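Local coordinates for MdbA protein (Corynebacterium diphtheriae, PDB 5C00) that probably catalyses disulfide-bond formation in exported proteins, as a DsbA-like thiol-disulfide oxidoreductase with a role in pilus assembly, toxin production and virulence, at residues 50-55 with 85-90; 17-22 with 144-149. All coordinates share one frame; numbering follows the deposited sequence.

Contact 1. Residues 50-55 with 85-90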
# COMPACT_ATOMS: atom_id res chain seq x y z
N TYR A 50 4.21 3.90 -6.99
CA TYR A 50 4.31 2.47 -7.31
C TYR A 50 5.18 1.79 -6.27
O TYR A 50 6.29 2.24 -6.01
CB TYR A 50 4.88 2.26 -8.69
CG TYR A 50 4.03 2.79 -9.83
CD1 TYR A 50 4.09 4.12 -10.22
CD2 TYR A 50 3.16 1.93 -10.54
CE1 TYR A 50 3.30 4.62 -11.26
CE2 TYR A 50 2.39 2.41 -11.59
CZ TYR A 50 2.45 3.75 -11.93
OH TYR A 50 1.72 4.18 -13.01
N GLU A 51 4.66 0.72 -5.68
CA GLU A 51 5.45 -0.03 -4.73
C GLU A 51 5.08 -1.49 -4.79
O GLU A 51 4.06 -1.89 -5.37
CB GLU A 51 5.37 0.55 -3.30
CG GLU A 51 4.03 0.60 -2.71
CD GLU A 51 3.89 1.40 -1.35
OE1 GLU A 51 2.75 1.44 -0.91
OE2 GLU A 51 4.85 2.00 -0.79
N ASP A 52 5.94 -2.28 -4.19
CA ASP A 52 5.75 -3.76 -4.08
C ASP A 52 6.08 -4.13 -2.61
O ASP A 52 7.10 -3.69 -2.06
CB ASP A 52 6.64 -4.41 -5.14
CG ASP A 52 6.56 -5.95 -5.18
OD1 ASP A 52 6.71 -6.62 -4.13
OD2 ASP A 52 6.42 -6.49 -6.28
N PHE A 53 5.25 -4.94 -1.99
CA PHE A 53 5.46 -5.31 -0.58
C PHE A 53 6.71 -6.19 -0.32
O PHE A 53 7.08 -6.38 0.84
CB PHE A 53 4.25 -5.96 -0.00
CG PHE A 53 3.19 -4.98 0.43
CD1 PHE A 53 3.32 -4.32 1.66
CD2 PHE A 53 2.07 -4.73 -0.36
CE1 PHE A 53 2.37 -3.42 2.08
CE2 PHE A 53 1.13 -3.81 0.07
CZ PHE A 53 1.26 -3.18 1.28
N SER A 54 7.39 -6.68 -1.36
CA SER A 54 8.64 -7.41 -1.15
C SER A 54 9.87 -6.56 -1.48
O SER A 54 10.98 -7.08 -1.49
CB SER A 54 8.67 -8.69 -1.98
OG SER A 54 7.56 -9.49 -1.61
N CYS A 55 9.67 -5.29 -1.76
CA CYS A 55 10.74 -4.41 -2.20
C CYS A 55 11.42 -3.68 -1.02
O CYS A 55 10.80 -2.87 -0.35
CB CYS A 55 10.13 -3.43 -3.18
SG CYS A 55 11.21 -2.11 -3.68
N LEU A 85 2.27 -3.27 -7.02
CA LEU A 85 2.78 -4.21 -7.98
C LEU A 85 3.07 -5.56 -7.31
O LEU A 85 3.15 -5.65 -6.08
CB LEU A 85 4.06 -3.67 -8.57
CG LEU A 85 4.00 -2.30 -9.25
CD1 LEU A 85 5.37 -1.80 -9.53
CD2 LEU A 85 3.19 -2.38 -10.54
N ASN A 86 3.24 -6.62 -8.11
CA ASN A 86 3.70 -7.92 -7.60
C ASN A 86 4.84 -8.50 -8.47
O ASN A 86 5.05 -9.72 -8.52
CB ASN A 86 2.56 -8.93 -7.42
CG ASN A 86 1.93 -9.35 -8.73
OD1 ASN A 86 2.33 -8.86 -9.76
ND2 ASN A 86 0.90 -10.26 -8.68
N PHE A 87 5.56 -7.63 -9.15
CA PHE A 87 6.63 -8.03 -10.08
C PHE A 87 7.75 -8.78 -9.37
O PHE A 87 8.42 -9.63 -9.97
CB PHE A 87 7.16 -6.79 -10.85
CG PHE A 87 8.05 -5.87 -10.06
CD1 PHE A 87 7.53 -4.95 -9.18
CD2 PHE A 87 9.43 -5.89 -10.25
CE1 PHE A 87 8.35 -4.10 -8.45
CE2 PHE A 87 10.26 -5.06 -9.52
CZ PHE A 87 9.75 -4.16 -8.62
N LEU A 88 7.97 -8.50 -8.08
CA LEU A 88 8.98 -9.23 -7.34
C LEU A 88 8.67 -10.70 -7.06
O LEU A 88 9.55 -11.47 -6.65
CB LEU A 88 9.37 -8.49 -6.06
CG LEU A 88 10.06 -7.14 -6.30
CD1 LEU A 88 10.30 -6.44 -4.98
CD2 LEU A 88 11.38 -7.30 -7.03
N ASP A 89 7.44 -11.13 -7.32
CA ASP A 89 7.14 -12.55 -7.27
C ASP A 89 7.63 -13.30 -8.55
O ASP A 89 7.31 -14.47 -8.72
CB ASP A 89 5.63 -12.76 -7.03
CG ASP A 89 5.22 -12.54 -5.58
OD1 ASP A 89 6.12 -12.38 -4.68
OD2 ASP A 89 3.98 -12.45 -5.35
N ARG A 90 8.35 -12.60 -9.44
CA ARG A 90 9.15 -13.23 -10.54
C ARG A 90 8.21 -13.97 -11.45
O ARG A 90 8.33 -15.19 -11.65
CB ARG A 90 10.24 -14.13 -9.93
CG ARG A 90 11.38 -14.58 -10.85
CD ARG A 90 12.60 -15.03 -10.02
NE ARG A 90 13.08 -13.90 -9.24
CZ ARG A 90 13.96 -13.96 -8.24
NH1 ARG A 90 14.29 -12.85 -7.62
NH2 ARG A 90 14.52 -15.12 -7.87
O HOH W 1 3.06 -6.23 -3.31

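Contact 2. Residues 17-22 with 144-149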
# COMPACT_ATOMS: atom_id res chain seq x y z
N TYR A 17 -1.03 -3.80 18.76
CA TYR A 17 -0.02 -3.24 17.86
C TYR A 17 -0.10 -1.70 17.97
O TYR A 17 -1.16 -1.13 18.24
CB TYR A 17 -0.29 -3.66 16.40
CG TYR A 17 -0.05 -5.15 16.10
CD1 TYR A 17 -0.94 -6.14 16.56
CD2 TYR A 17 1.08 -5.57 15.42
CE1 TYR A 17 -0.71 -7.50 16.31
CE2 TYR A 17 1.32 -6.91 15.16
CZ TYR A 17 0.43 -7.89 15.60
OH TYR A 17 0.65 -9.25 15.34
N ASP A 18 1.01 -1.04 17.74
CA ASP A 18 1.00 0.42 17.65
C ASP A 18 0.17 0.88 16.41
O ASP A 18 0.27 0.28 15.33
CB ASP A 18 2.40 0.96 17.61
CG ASP A 18 2.43 2.48 17.66
OD1 ASP A 18 1.61 3.10 18.42
OD2 ASP A 18 3.24 3.05 16.92
N LYS A 19 -0.67 1.90 16.62
CA LYS A 19 -1.65 2.38 15.64
C LYS A 19 -1.69 3.91 15.56
O LYS A 19 -2.29 4.55 16.44
CB LYS A 19 -3.02 1.89 16.06
CG LYS A 19 -3.56 0.68 15.32
CD LYS A 19 -4.73 1.04 14.39
CE LYS A 19 -6.08 0.50 14.85
NZ LYS A 19 -7.05 0.42 13.70
N GLU A 20 -1.11 4.45 14.50
CA GLU A 20 -1.05 5.89 14.25
C GLU A 20 -2.44 6.34 13.84
O GLU A 20 -3.14 5.66 13.12
CB GLU A 20 -0.03 6.20 13.14
CG GLU A 20 -0.13 7.58 12.50
CD GLU A 20 0.90 7.82 11.40
OE1 GLU A 20 1.48 6.84 10.85
OE2 GLU A 20 1.13 9.01 11.06
N SER A 21 -2.84 7.50 14.34
CA SER A 21 -4.10 8.12 13.99
C SER A 21 -3.89 8.84 12.66
O SER A 21 -2.91 9.53 12.51
CB SER A 21 -4.43 9.14 15.06
OG SER A 21 -5.59 9.84 14.74
N VAL A 22 -4.86 8.76 11.74
CA VAL A 22 -4.76 9.49 10.47
C VAL A 22 -6.13 10.07 10.22
O VAL A 22 -7.12 9.49 10.65
CB VAL A 22 -4.37 8.58 9.29
CG1 VAL A 22 -2.95 8.03 9.48
CG2 VAL A 22 -5.38 7.45 9.10
N LYS A 144 -6.53 -8.56 11.59
CA LYS A 144 -7.54 -8.58 12.66
C LYS A 144 -7.01 -7.85 13.90
O LYS A 144 -7.71 -7.04 14.53
CB LYS A 144 -7.87 -10.02 13.00
CG LYS A 144 -8.79 -10.20 14.19
CD LYS A 144 -10.18 -9.76 13.83
CE LYS A 144 -11.12 -9.90 15.02
NZ LYS A 144 -11.08 -8.67 15.83
N SER A 145 -5.78 -8.17 14.28
CA SER A 145 -5.17 -7.54 15.46
C SER A 145 -5.11 -6.02 15.30
O SER A 145 -5.22 -5.30 16.29
CB SER A 145 -3.77 -8.05 15.69
OG SER A 145 -3.77 -9.43 16.05
N LEU A 146 -4.90 -5.52 14.08
CA LEU A 146 -4.83 -4.08 13.83
C LEU A 146 -6.18 -3.42 13.67
O LEU A 146 -6.27 -2.18 13.47
CB LEU A 146 -3.95 -3.78 12.60
CG LEU A 146 -2.47 -3.57 12.91
CD1 LEU A 146 -1.61 -3.51 11.64
CD2 LEU A 146 -2.19 -2.33 13.74
N GLY A 147 -7.25 -4.20 13.65
CA GLY A 147 -8.56 -3.62 13.64
C GLY A 147 -9.46 -3.99 12.50
O GLY A 147 -10.58 -3.49 12.47
N ALA A 148 -9.03 -4.92 11.62
CA ALA A 148 -9.86 -5.32 10.51
C ALA A 148 -11.07 -6.08 10.99
O ALA A 148 -11.02 -6.81 12.00
CB ALA A 148 -9.10 -6.17 9.52
N SER A 149 -12.13 -5.94 10.24
CA SER A 149 -13.36 -6.61 10.56
C SER A 149 -13.22 -8.12 10.38
O SER A 149 -12.32 -8.60 9.72
CB SER A 149 -14.46 -6.08 9.67
OG SER A 149 -14.30 -6.54 8.35
O HOH W 2 -1.45 -10.89 15.21
O HOH W 3 -3.70 -3.69 18.03

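Contact 1. Residues 50-55 with 85-90
D52 and L88 meet in a buried contact, polar at D52 and apolar around the leucines, where strand 45-52 and the end of strand 78-85, parallel neighbours in the central sheet, give way to loops. L85 N binds E51 O at 2.8 Å, and beyond it water 1 accepts from F53 N and donates to L85 O. The carboxylate of D52 then serves both segments. With its CG anti to the backbone N (chi1 -180°), the group reaches across to the 3-10 turn 87-89, where L88 N donates to OD2 at 3.1 Å; the hydrogen bond is nearly straight, but OD2 is met on its syn side, 34° out of the carboxylate plane. OD1 uses its anti lone pair for S54 N at 2.9 Å, an Asx turn inside the type I beta turn D52-C55, and also binds S97 OG. Aspartate suits this place because its short chain holds a carboxylate whose two oxygens each accept a backbone N-H. That turn leads to C55, N-cap of helix 56-74 and first cysteine of a CxxC, the pattern that forms the redox site in thioredoxin-fold oxidoreductases, and probably here. L88 CD1 lies 3.5 Å from C55 CB, while L88 CG packs 3.8 Å over one face of the F87 ring, offset toward the rim. On the strand side, L85 CD1 rests 4.2 Å from Y50 CB, and its CD2 lies at the edge of the tyrosine ring.

Contact 2. Residues 17-22 with 144-149
L146 and Y17 form the close-packed part of this contact, in which the extended N-terminal segment 17-22 crosses the C-terminal end of helix 136-145. The buried leucine sends CD2 to 3.5 Å from Y17 CB, and the same methyl is 3.7 Å from K19 CG; a branched apolar side chain can thus fill the angle between two residues of the passing loop. L122 of helix 113-125 and V142 also touch the tyrosine.

The looser side is polar and mediated by water. Water 2 joins Y17 OH to S145 OG, donating to the serine, whose hydroxyl is also bonded to D141 O one turn back. Water 3 accepts from Y17 N and donates to S145 O at 2.8 Å, lying in the plane of the tyrosine ring at its edge. Beyond them the chain of the exposed K19 is bent at chi2 and chi3, which brings NZ to L146 O at 2.7 Å with a C=O...N angle of 161°. A long, flexible lysine suits this rim position, since its CG lies by the leucine methyl while its ammonium reaches the carbonyl near the helix end. G147, with phi 122°, makes the turn in the backbone there, and its N binds K144 O. Positive phi with bonds back into the last turn is the signature of a Schellman motif, here terminating helix 136-145 before helix 150-158.

Contact 1 is buried and contact 2 lies at the surface, on opposite sides of the chain's centre, with centres about 23 Å apart and nearest atoms about 10 Å apart. They share no strand or helix: 50-55 with 85-90 joins the ends of two neighbouring sheet strands beside the CxxC, whereas 17-22 with 144-149 ties an N-terminal loop to a helical end. Along the chain the first is nested inside the loop closed by the second. In the interior a carboxylate pairs with backbone N-H groups; at the surface a lysine ammonium donates to a backbone carbonyl. Water bridges backbone atoms in both, but only contact 2 also has a water linking two side-chain hydroxyls.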